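PDB 4QFL: ABC transporter periplasmic peptide-binding protein from Pseudoalteromonas, which binds dipeptides in the periplasm, here Ala-Phe, and probably hands them to a membrane ABC transporter for uptake. Local coordinates for residues Y142-G147 / T453-N458; G422-D427 / P459-N464; L431-D436 / S445-C450; P438-F443 / Q485-A490. All coordinates share one frame; numbering follows the deposited sequence.

Contact 1 of 4, residues Y142-G147 / T453-N458; sequences YFQSVG and TFSGKN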
# COMPACT_ATOMS: atom_id res chain seq x y z
N TYR A 142 0.22 8.87 1.23
CA TYR A 142 -0.45 8.54 -0.02
C TYR A 142 -0.88 9.83 -0.73
O TYR A 142 -0.59 10.05 -1.91
CB TYR A 142 -1.68 7.63 0.19
CG TYR A 142 -2.27 7.26 -1.15
CD1 TYR A 142 -1.66 6.30 -1.94
CD2 TYR A 142 -3.40 7.90 -1.64
CE1 TYR A 142 -2.16 5.97 -3.17
CE2 TYR A 142 -3.92 7.57 -2.87
CZ TYR A 142 -3.29 6.61 -3.64
OH TYR A 142 -3.79 6.27 -4.87
N PHE A 143 -1.57 10.67 0.01
CA PHE A 143 -2.16 11.88 -0.53
C PHE A 143 -1.14 12.90 -1.01
O PHE A 143 -1.27 13.47 -2.09
CB PHE A 143 -3.11 12.47 0.50
CG PHE A 143 -4.25 11.55 0.85
CD1 PHE A 143 -5.27 11.32 -0.07
CD2 PHE A 143 -4.32 10.93 2.08
CE1 PHE A 143 -6.34 10.49 0.24
CE2 PHE A 143 -5.39 10.09 2.41
CZ PHE A 143 -6.40 9.87 1.49
N GLN A 144 -0.09 13.13 -0.23
CA GLN A 144 0.97 14.01 -0.68
C GLN A 144 1.65 13.46 -1.94
O GLN A 144 1.95 14.21 -2.86
CB GLN A 144 1.96 14.29 0.45
CG GLN A 144 1.24 14.83 1.70
CD GLN A 144 2.14 14.94 2.94
OE1 GLN A 144 3.22 14.36 3.01
NE2 GLN A 144 1.66 15.70 3.93
N SER A 145 1.85 12.15 -2.00
CA SER A 145 2.47 11.51 -3.16
C SER A 145 1.71 11.72 -4.46
O SER A 145 2.31 11.83 -5.52
CB SER A 145 2.66 10.01 -2.92
OG SER A 145 3.61 9.78 -1.90
N VAL A 146 0.39 11.76 -4.40
CA VAL A 146 -0.39 11.95 -5.61
C VAL A 146 -0.85 13.40 -5.79
O VAL A 146 -1.61 13.71 -6.70
CB VAL A 146 -1.60 11.01 -5.66
CG1 VAL A 146 -1.13 9.56 -5.56
CG2 VAL A 146 -2.58 11.36 -4.55
N GLY A 147 -0.39 14.28 -4.90
CA GLY A 147 -0.58 15.71 -5.06
C GLY A 147 -1.95 16.27 -4.72
O GLY A 147 -2.51 17.05 -5.49
N THR A 453 8.60 11.49 -4.62
CA THR A 453 9.96 11.65 -4.16
C THR A 453 10.04 12.65 -3.02
O THR A 453 10.74 12.43 -2.03
CB THR A 453 10.89 12.11 -5.29
OG1 THR A 453 10.82 11.19 -6.38
CG2 THR A 453 12.33 12.18 -4.80
N PHE A 454 9.31 13.76 -3.16
CA PHE A 454 9.32 14.81 -2.14
C PHE A 454 8.67 14.35 -0.83
O PHE A 454 8.94 14.90 0.24
CB PHE A 454 8.67 16.10 -2.66
CG PHE A 454 9.31 16.64 -3.91
CD1 PHE A 454 10.60 16.29 -4.26
CD2 PHE A 454 8.60 17.48 -4.76
CE1 PHE A 454 11.18 16.77 -5.43
CE2 PHE A 454 9.17 17.97 -5.93
CZ PHE A 454 10.47 17.61 -6.26
N SER A 455 7.84 13.32 -0.92
CA SER A 455 7.18 12.76 0.26
C SER A 455 7.98 11.63 0.91
O SER A 455 7.56 11.07 1.91
CB SER A 455 5.79 12.26 -0.10
OG SER A 455 5.02 13.33 -0.65
N GLY A 456 9.13 11.32 0.35
CA GLY A 456 9.96 10.27 0.90
C GLY A 456 9.40 8.89 0.62
O GLY A 456 9.67 7.95 1.38
N LYS A 457 8.66 8.75 -0.47
CA LYS A 457 8.00 7.49 -0.80
C LYS A 457 8.49 6.85 -2.10
O LYS A 457 7.97 5.83 -2.54
CB LYS A 457 6.48 7.67 -0.82
CG LYS A 457 5.89 7.91 0.58
CD LYS A 457 6.46 6.93 1.60
CE LYS A 457 5.60 6.84 2.84
NZ LYS A 457 6.29 6.04 3.89
N ASN A 458 9.50 7.46 -2.72
CA ASN A 458 10.06 6.96 -3.96
C ASN A 458 11.39 6.27 -3.69
O ASN A 458 12.40 6.94 -3.47
CB ASN A 458 10.26 8.14 -4.92
CG ASN A 458 10.83 7.72 -6.25
OD1 ASN A 458 11.32 6.62 -6.42
ND2 ASN A 458 10.75 8.62 -7.22
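Ser455, with more surface buried here than any other residue, presses its hydroxyl end against the last turn of helix 141-145. Its OG lies 3.4 Å from CB of Gln144 and 3.6 Å from the backbone N of Ser145, a packing contact with no hydrogen bond to that N. With OG turned back beside its own backbone N (chi1 -58°), the hydroxyl reaches the carbonyl of Thr451 one turn earlier, so it is satisfied by the last turn of the helix it follows and offers helix 141-145 a packing surface. Ser145 answers in the same way. Its OG is bonded to the Pro141 carbonyl and rests 3.8 Å from CB of Ser455 and 3.7 Å from CB of Lys457, touching both. Two small serines meeting so let the backbones come close, with CA of Ser145 and CA of Ser455 6.0 Å apart. Both segments are helix ends closed by a Schellman motif, at Gly147 and at Gly456, each glycine having positive phi. A polar link between the two helices is the bond from Thr451 OG1 to the carbonyl O of Ser145. Helix 141-145 and helix 450-454 probably belong to opposite lobes of the periplasmic binding protein fold, consistent with a contact across the mouth of a closed cleft. Lys457 touches Ser145 through the start of its side chain alone, CG being 3.9 Å from Ser145 OG. From there the chain bends at chi2 (-46°), and it comes within about 4 Å, nearest atoms, of the bound phenylalanine while also packing on Thr48.

Contact 2 of 4, residues G422-D427 / P459-N464; sequences GEHRHD and PANWCN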
# COMPACT_ATOMS: atom_id res chain seq x y z
N GLY A 422 12.79 5.99 3.09
CA GLY A 422 12.24 7.30 2.80
C GLY A 422 13.28 8.40 3.00
O GLY A 422 13.16 9.49 2.44
N GLU A 423 14.29 8.11 3.81
CA GLU A 423 15.40 9.03 4.05
C GLU A 423 16.55 8.74 3.11
O GLU A 423 17.66 9.23 3.30
CB GLU A 423 15.89 8.90 5.50
CG GLU A 423 14.87 9.33 6.53
CD GLU A 423 15.21 8.86 7.93
OE1 GLU A 423 16.35 8.42 8.15
OE2 GLU A 423 14.33 8.93 8.83
N HIS A 424 16.26 7.93 2.10
CA HIS A 424 17.24 7.48 1.10
C HIS A 424 18.65 7.15 1.64
O HIS A 424 19.66 7.55 1.05
CB HIS A 424 17.28 8.43 -0.10
CG HIS A 424 17.85 9.78 0.20
ND1 HIS A 424 17.10 10.82 0.70
CD2 HIS A 424 19.11 10.26 0.05
CE1 HIS A 424 17.87 11.88 0.86
NE2 HIS A 424 19.09 11.57 0.48
N ARG A 425 18.71 6.40 2.74
CA ARG A 425 20.00 5.97 3.29
C ARG A 425 20.65 4.84 2.49
O ARG A 425 21.82 4.50 2.71
CB ARG A 425 19.85 5.57 4.77
CG ARG A 425 19.62 6.75 5.73
CD ARG A 425 20.19 6.49 7.13
NE ARG A 425 19.23 6.78 8.20
CZ ARG A 425 19.42 6.49 9.49
NH1 ARG A 425 20.54 5.88 9.88
NH2 ARG A 425 18.49 6.78 10.38
N HIS A 426 19.90 4.26 1.56
CA HIS A 426 20.33 3.06 0.85
C HIS A 426 21.05 3.35 -0.44
O HIS A 426 20.90 4.43 -1.01
CB HIS A 426 19.11 2.18 0.53
CG HIS A 426 18.10 2.86 -0.34
ND1 HIS A 426 17.33 3.91 0.09
CD2 HIS A 426 17.73 2.62 -1.62
CE1 HIS A 426 16.53 4.29 -0.88
NE2 HIS A 426 16.75 3.53 -1.94
N ASP A 427 21.81 2.37 -0.92
CA ASP A 427 22.33 2.36 -2.29
C ASP A 427 21.24 1.81 -3.19
O ASP A 427 20.95 2.36 -4.25
CB ASP A 427 23.53 1.42 -2.45
CG ASP A 427 24.80 1.97 -1.87
OD1 ASP A 427 24.87 3.19 -1.58
OD2 ASP A 427 25.75 1.17 -1.71
N PRO A 459 11.42 4.93 -3.70
CA PRO A 459 12.64 4.21 -3.32
C PRO A 459 13.79 4.41 -4.31
O PRO A 459 14.92 4.09 -3.99
CB PRO A 459 12.19 2.74 -3.28
CG PRO A 459 10.71 2.79 -3.19
CD PRO A 459 10.29 4.02 -3.94
N ALA A 460 13.50 4.93 -5.49
CA ALA A 460 14.56 5.23 -6.46
C ALA A 460 15.10 6.66 -6.32
O ALA A 460 16.04 7.05 -7.02
CB ALA A 460 14.06 4.98 -7.87
N ASN A 461 14.52 7.44 -5.43
CA ASN A 461 14.98 8.80 -5.21
C ASN A 461 15.12 9.48 -6.56
O ASN A 461 16.15 10.08 -6.86
CB ASN A 461 16.32 8.77 -4.49
CG ASN A 461 16.66 10.08 -3.82
OD1 ASN A 461 15.81 10.98 -3.68
ND2 ASN A 461 17.91 10.21 -3.38
N TRP A 462 14.08 9.38 -7.37
CA TRP A 462 14.14 9.73 -8.79
C TRP A 462 13.07 10.75 -9.16
O TRP A 462 11.88 10.42 -9.27
CB TRP A 462 13.95 8.45 -9.61
CG TRP A 462 14.17 8.50 -11.09
CD1 TRP A 462 15.37 8.63 -11.74
CD2 TRP A 462 13.18 8.30 -12.12
NE1 TRP A 462 15.18 8.57 -13.10
CE2 TRP A 462 13.85 8.36 -13.36
CE3 TRP A 462 11.79 8.09 -12.10
CZ2 TRP A 462 13.17 8.22 -14.58
CZ3 TRP A 462 11.12 7.95 -13.32
CH2 TRP A 462 11.82 8.02 -14.53
N CYS A 463 13.49 11.99 -9.34
CA CYS A 463 12.58 13.01 -9.81
C CYS A 463 12.86 13.30 -11.27
O CYS A 463 13.89 13.87 -11.61
CB CYS A 463 12.70 14.28 -8.97
SG CYS A 463 11.60 15.61 -9.51
N ASN A 464 11.95 12.87 -12.14
CA ASN A 464 12.07 13.06 -13.58
C ASN A 464 10.81 13.76 -14.09
O ASN A 464 9.77 13.12 -14.32
CB ASN A 464 12.29 11.71 -14.27
CG ASN A 464 12.58 11.84 -15.76
OD1 ASN A 464 12.00 12.67 -16.44
ND2 ASN A 464 13.48 11.01 -16.26
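His426 and Pro459 form the tight half of this contact. NE2 of the imidazole donates to the Pro459 carbonyl O over 2.8 Å with an N-H...O angle of 156°, and the acceptor sits at the ring edge, nearly in the ring plane; the donor lies in the carbonyl plane. The ring gets there because CG of His426 is folded in between backbone N and carbonyl carbon (chi1 61°). Both residues are buried, and the proline ring lies against Tyr294 and Ala296 of strand 291-297 and Val429 and Leu431 of strand 428-434, about 5 Å, nearest atoms, from the bound phenylalanine. A leucine in place of His426 would probably leave the buried Pro459 carbonyl without its donor and loosen the tie between the two loops. Upstream, His424 is the positive-phi residue of the Schellman motif that ends helix 414-422, and the chain turns toward strand 428-434. His424 marks the looser, solvent side. The amide end of Asn461 lies over one face of its imidazole, the two planes 29° apart, and CB of His424 is 4.1 Å from CG of Asn461. Arg425 NE forms a salt bridge with Glu423 OE1 whose hydrogen bond is weak.

Contact 3 of 4, residues L431-D436 / S445-C450; sequences LGWAAD and SPLLSC. With ALA (alanine), chain C; PHE (phenylalanine), chain D.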
# COMPACT_ATOMS: atom_id res chain seq x y z
N LEU A 431 12.10 -3.72 -2.77
CA LEU A 431 10.81 -3.27 -2.28
C LEU A 431 9.76 -3.57 -3.35
O LEU A 431 9.93 -4.46 -4.17
CB LEU A 431 10.84 -1.78 -1.97
CG LEU A 431 10.57 -1.42 -0.50
CD1 LEU A 431 10.99 0.00 -0.17
CD2 LEU A 431 9.12 -1.66 -0.14
N GLY A 432 8.67 -2.82 -3.33
CA GLY A 432 7.64 -3.00 -4.33
C GLY A 432 6.38 -2.26 -3.95
O GLY A 432 6.40 -1.35 -3.13
N TRP A 433 5.27 -2.67 -4.55
CA TRP A 433 4.01 -2.01 -4.29
C TRP A 433 2.89 -3.01 -4.45
O TRP A 433 2.82 -3.73 -5.44
CB TRP A 433 3.83 -0.87 -5.28
CG TRP A 433 2.68 0.05 -5.03
CD1 TRP A 433 1.57 0.21 -5.80
CD2 TRP A 433 2.54 0.98 -3.94
NE1 TRP A 433 0.74 1.16 -5.26
CE2 TRP A 433 1.31 1.65 -4.12
CE3 TRP A 433 3.32 1.31 -2.83
CZ2 TRP A 433 0.86 2.63 -3.23
CZ3 TRP A 433 2.86 2.28 -1.94
CH2 TRP A 433 1.65 2.92 -2.14
N ALA A 434 2.01 -3.05 -3.46
CA ALA A 434 0.75 -3.75 -3.60
C ALA A 434 -0.36 -2.74 -3.94
O ALA A 434 -0.71 -1.88 -3.14
CB ALA A 434 0.43 -4.52 -2.34
N ALA A 435 -0.90 -2.83 -5.15
CA ALA A 435 -1.83 -1.82 -5.64
C ALA A 435 -3.03 -1.59 -4.73
O ALA A 435 -3.60 -2.53 -4.17
CB ALA A 435 -2.28 -2.17 -7.05
N ASP A 436 -3.41 -0.32 -4.59
CA ASP A 436 -4.57 0.06 -3.77
C ASP A 436 -5.85 0.07 -4.60
O ASP A 436 -6.95 -0.08 -4.06
CB ASP A 436 -4.35 1.44 -3.14
CG ASP A 436 -2.95 1.62 -2.54
OD1 ASP A 436 -2.63 0.95 -1.53
OD2 ASP A 436 -2.18 2.44 -3.08
N SER A 445 2.02 7.31 -9.92
CA SER A 445 2.02 8.51 -9.10
C SER A 445 2.49 8.32 -7.64
O SER A 445 3.25 9.14 -7.14
CB SER A 445 0.68 9.23 -9.20
OG SER A 445 0.58 9.90 -10.45
N PRO A 446 2.06 7.23 -6.97
CA PRO A 446 2.50 7.07 -5.57
C PRO A 446 3.92 6.52 -5.43
O PRO A 446 4.37 6.31 -4.30
CB PRO A 446 1.53 6.03 -4.99
CG PRO A 446 0.43 5.86 -6.02
CD PRO A 446 1.05 6.23 -7.35
N LEU A 447 4.60 6.27 -6.54
CA LEU A 447 5.86 5.54 -6.50
C LEU A 447 7.00 6.33 -7.07
O LEU A 447 8.00 6.54 -6.39
CB LEU A 447 5.74 4.27 -7.33
CG LEU A 447 5.77 2.95 -6.59
CD1 LEU A 447 4.70 2.94 -5.51
CD2 LEU A 447 5.58 1.81 -7.56
N LEU A 448 6.85 6.73 -8.33
CA LEU A 448 7.95 7.30 -9.11
C LEU A 448 7.85 8.80 -9.46
O LEU A 448 8.76 9.35 -10.08
CB LEU A 448 8.14 6.49 -10.39
CG LEU A 448 8.77 5.11 -10.21
CD1 LEU A 448 8.82 4.37 -11.53
CD2 LEU A 448 10.16 5.22 -9.62
N SER A 449 6.77 9.46 -9.06
CA SER A 449 6.59 10.87 -9.39
C SER A 449 7.49 11.78 -8.56
O SER A 449 8.09 11.36 -7.58
CB SER A 449 5.14 11.29 -9.20
OG SER A 449 4.76 11.13 -7.85
N CYS A 450 7.60 13.04 -8.97
CA CYS A 450 8.35 14.02 -8.18
C CYS A 450 7.71 14.25 -6.82
O CYS A 450 8.41 14.28 -5.81
CB CYS A 450 8.53 15.32 -8.94
SG CYS A 450 9.77 15.19 -10.28
N ALA C . 0.10 0.21 -1.48
CA ALA C . 0.68 0.11 -0.15
C ALA C . 1.92 -0.77 -0.16
O ALA C . 2.04 -1.68 -0.98
CB ALA C . -0.36 -0.43 0.84
N PHE D . 2.87 -0.48 0.74
CA PHE D . 4.06 -1.30 0.90
C PHE D . 3.70 -2.61 1.56
O PHE D . 4.28 -3.65 1.26
CB PHE D . 5.08 -0.59 1.78
CG PHE D . 5.74 0.58 1.12
CD1 PHE D . 6.26 0.47 -0.15
CD2 PHE D . 5.83 1.78 1.78
CE1 PHE D . 6.88 1.53 -0.76
CE2 PHE D . 6.45 2.85 1.18
CZ PHE D . 6.97 2.73 -0.09
OXT PHE D . 2.81 -2.66 2.41
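Leu447 lays its CD1 methyl over one face of the Trp433 indole, a CH-pi contact 3.7 Å from CD1 to the centroid of the five-membered ring and 3.3 Å from Trp433 CD2. Pro446 joins from an oblique direction, its CB 3.9 Å from Trp433 CZ2. On the opposite face the amino nitrogen of the bound alanine sits 3.1 Å from Trp433 CZ2, so the indole separates ligand from protein core. The same nitrogen donates to Ala434 O and to Asp436 OD1, each 2.8 Å away, while Ala434 N donates to the alanine O. Leu431 CD2 lies against the bound phenylalanine ring, 3.6 Å from its CD1. Trp433 can reach Leu447 because CG stands anti to its backbone N (chi1 -171°). A serine in its place would probably open a gap between Leu447 and the dipeptide and leave the amino end without its flat support. Outside this shell, Ser449 OG donates to Ser445 O at 2.6 Å, bracing the weakly bonded turn that presents Pro446 and Leu447, and Ser449 caps the following helix. Backbone pairing of Ala434, at the strand end, with the ligand and an aspartate for its amino group are part of this protein's dipeptide-binding site.

Contact 4 of 4, residues P438-F443 / Q485-A490; sequences PDPDNF and QYYDAA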
# COMPACT_ATOMS: atom_id res chain seq x y z
N PRO A 438 -7.37 -0.65 -9.02
CA PRO A 438 -7.04 -1.15 -10.36
C PRO A 438 -6.83 0.00 -11.38
O PRO A 438 -6.71 -0.23 -12.59
CB PRO A 438 -8.26 -1.99 -10.71
CG PRO A 438 -9.37 -1.29 -10.05
CD PRO A 438 -8.82 -0.69 -8.77
N ASP A 439 -6.77 1.24 -10.89
CA ASP A 439 -6.38 2.34 -11.75
C ASP A 439 -4.86 2.37 -11.87
O ASP A 439 -4.16 2.52 -10.87
CB ASP A 439 -6.90 3.68 -11.23
CG ASP A 439 -6.73 4.79 -12.24
OD1 ASP A 439 -5.59 5.16 -12.51
OD2 ASP A 439 -7.74 5.27 -12.80
N PRO A 440 -4.34 2.22 -13.10
CA PRO A 440 -2.90 2.14 -13.40
C PRO A 440 -2.07 3.29 -12.83
O PRO A 440 -0.89 3.14 -12.57
CB PRO A 440 -2.85 2.15 -14.93
CG PRO A 440 -4.18 1.63 -15.36
CD PRO A 440 -5.15 2.15 -14.33
N ASP A 441 -2.69 4.45 -12.63
CA ASP A 441 -1.95 5.56 -12.07
C ASP A 441 -1.39 5.19 -10.70
O ASP A 441 -0.41 5.79 -10.23
CB ASP A 441 -2.83 6.80 -11.93
CG ASP A 441 -2.14 7.90 -11.17
OD1 ASP A 441 -1.29 8.58 -11.79
OD2 ASP A 441 -2.42 8.08 -9.96
N ASN A 442 -2.02 4.22 -10.06
CA ASN A 442 -1.62 3.79 -8.71
C ASN A 442 -0.24 3.12 -8.67
O ASN A 442 0.40 3.04 -7.62
CB ASN A 442 -2.70 2.89 -8.08
CG ASN A 442 -2.45 2.61 -6.60
OD1 ASN A 442 -2.61 3.49 -5.75
ND2 ASN A 442 -2.08 1.39 -6.29
N PHE A 443 0.25 2.67 -9.83
CA PHE A 443 1.59 2.11 -9.92
C PHE A 443 2.63 3.17 -10.27
O PHE A 443 3.82 2.89 -10.34
CB PHE A 443 1.65 1.00 -10.99
CG PHE A 443 1.22 -0.34 -10.49
CD1 PHE A 443 2.10 -1.16 -9.79
CD2 PHE A 443 -0.07 -0.80 -10.72
CE1 PHE A 443 1.72 -2.40 -9.32
CE2 PHE A 443 -0.46 -2.03 -10.26
CZ PHE A 443 0.43 -2.84 -9.55
N GLN A 485 -1.83 5.10 -23.92
CA GLN A 485 -0.72 5.63 -24.72
C GLN A 485 0.33 6.23 -23.81
O GLN A 485 1.53 5.97 -23.94
CB GLN A 485 -1.22 6.71 -25.67
CG GLN A 485 -1.82 6.17 -26.94
CD GLN A 485 -2.19 7.28 -27.88
OE1 GLN A 485 -2.74 8.31 -27.46
NE2 GLN A 485 -1.87 7.11 -29.16
N TYR A 486 -0.12 7.06 -22.89
CA TYR A 486 0.79 7.66 -21.93
C TYR A 486 1.37 6.61 -20.98
O TYR A 486 2.56 6.62 -20.71
CB TYR A 486 0.09 8.80 -21.18
CG TYR A 486 -0.24 9.94 -22.11
CD1 TYR A 486 0.77 10.58 -22.82
CD2 TYR A 486 -1.54 10.36 -22.32
CE1 TYR A 486 0.49 11.62 -23.69
CE2 TYR A 486 -1.83 11.40 -23.20
CZ TYR A 486 -0.81 12.03 -23.88
OH TYR A 486 -1.07 13.06 -24.75
N TYR A 487 0.53 5.70 -20.50
CA TYR A 487 1.02 4.63 -19.65
C TYR A 487 1.99 3.73 -20.40
O TYR A 487 2.93 3.22 -19.81
CB TYR A 487 -0.12 3.84 -19.01
CG TYR A 487 -0.84 4.67 -17.98
CD1 TYR A 487 -0.12 5.42 -17.05
CD2 TYR A 487 -2.22 4.75 -17.96
CE1 TYR A 487 -0.76 6.21 -16.12
CE2 TYR A 487 -2.88 5.53 -17.02
CZ TYR A 487 -2.14 6.26 -16.11
OH TYR A 487 -2.78 7.05 -15.18
N ASP A 488 1.78 3.56 -21.70
CA ASP A 488 2.75 2.84 -22.51
C ASP A 488 4.10 3.55 -22.48
O ASP A 488 5.15 2.92 -22.28
CB ASP A 488 2.28 2.71 -23.96
CG ASP A 488 1.18 1.69 -24.13
OD1 ASP A 488 0.99 0.88 -23.22
OD2 ASP A 488 0.50 1.70 -25.18
N ALA A 489 4.08 4.85 -22.71
CA ALA A 489 5.33 5.60 -22.78
C ALA A 489 6.00 5.56 -21.41
O ALA A 489 7.23 5.54 -21.31
CB ALA A 489 5.06 7.04 -23.24
N ALA A 490 5.19 5.54 -20.36
CA ALA A 490 5.70 5.55 -19.00
C ALA A 490 6.43 4.25 -18.68
O ALA A 490 7.50 4.25 -18.06
CB ALA A 490 4.58 5.79 -18.01
O HOH W 1 -1.15 9.07 -14.21
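Tyr487 reaches from helix 480-497 to the loop at Pro440 and Asp441, and its side chain carries the whole contact. From CB, the first torsion sets CG beside the backbone N and anti to the carbonyl carbon (chi1 -70°), which swings the ring off the helix toward the loop. Ring atoms CD2 and CE2 each lie 4.0 Å from CB of Pro440. That proline carbon stands over the ring face, offset toward the rim, 19° off the normal and 4.2 Å from the centroid, a CH-pi contact. The ring also meets Phe444, the planes nearly parallel, and touches Ala474 of helix 465-475. Beyond it, CZ comes 4.0 Å from the backbone N of Asp441. That N-H belongs to an Asx turn, donating to the anti lone pair of Asp439 OD1 across 3.0 Å, and the turn bends the chain between strand 428-434 and helix 445-448. At the tip, OH packs against Asp441 CB at 3.3 Å without bonding to the residue directly. A water accepts from OH at 2.8 Å and donates to Asp441 OD1, whose carboxylate plane is inclined 50° to the ring; that oxygen is also bonded to Ser445 OG. The phenol oxygen has a further partner in Arg483 NH2, which forms a salt bridge with Asp439 OD1, so a single guanidinium links the Asx-turn carboxylate and the tyrosine.

How the contacts relate
From the N terminus, helix 141-145 is the first partner met, and contact 1 closes its loop only at 453-458, after 305 intervening residues. Contact 2 opens at 422-427, inside that loop, and ends past it at 459-464, so the two cross. Contact 3, between strand 428-434 and helix 445-448, is a short closure nested in both. Contact 4 starts at 438-443, within the loop of contact 3, and ends on helix 480-497, crossing all the others. Contacts 2 and 3 are joined by the disulfide Cys450-Cys463. Contacts 2 to 4 thus hold together the part around strand 428-434, while contact 1 probably bridges to the other lobe.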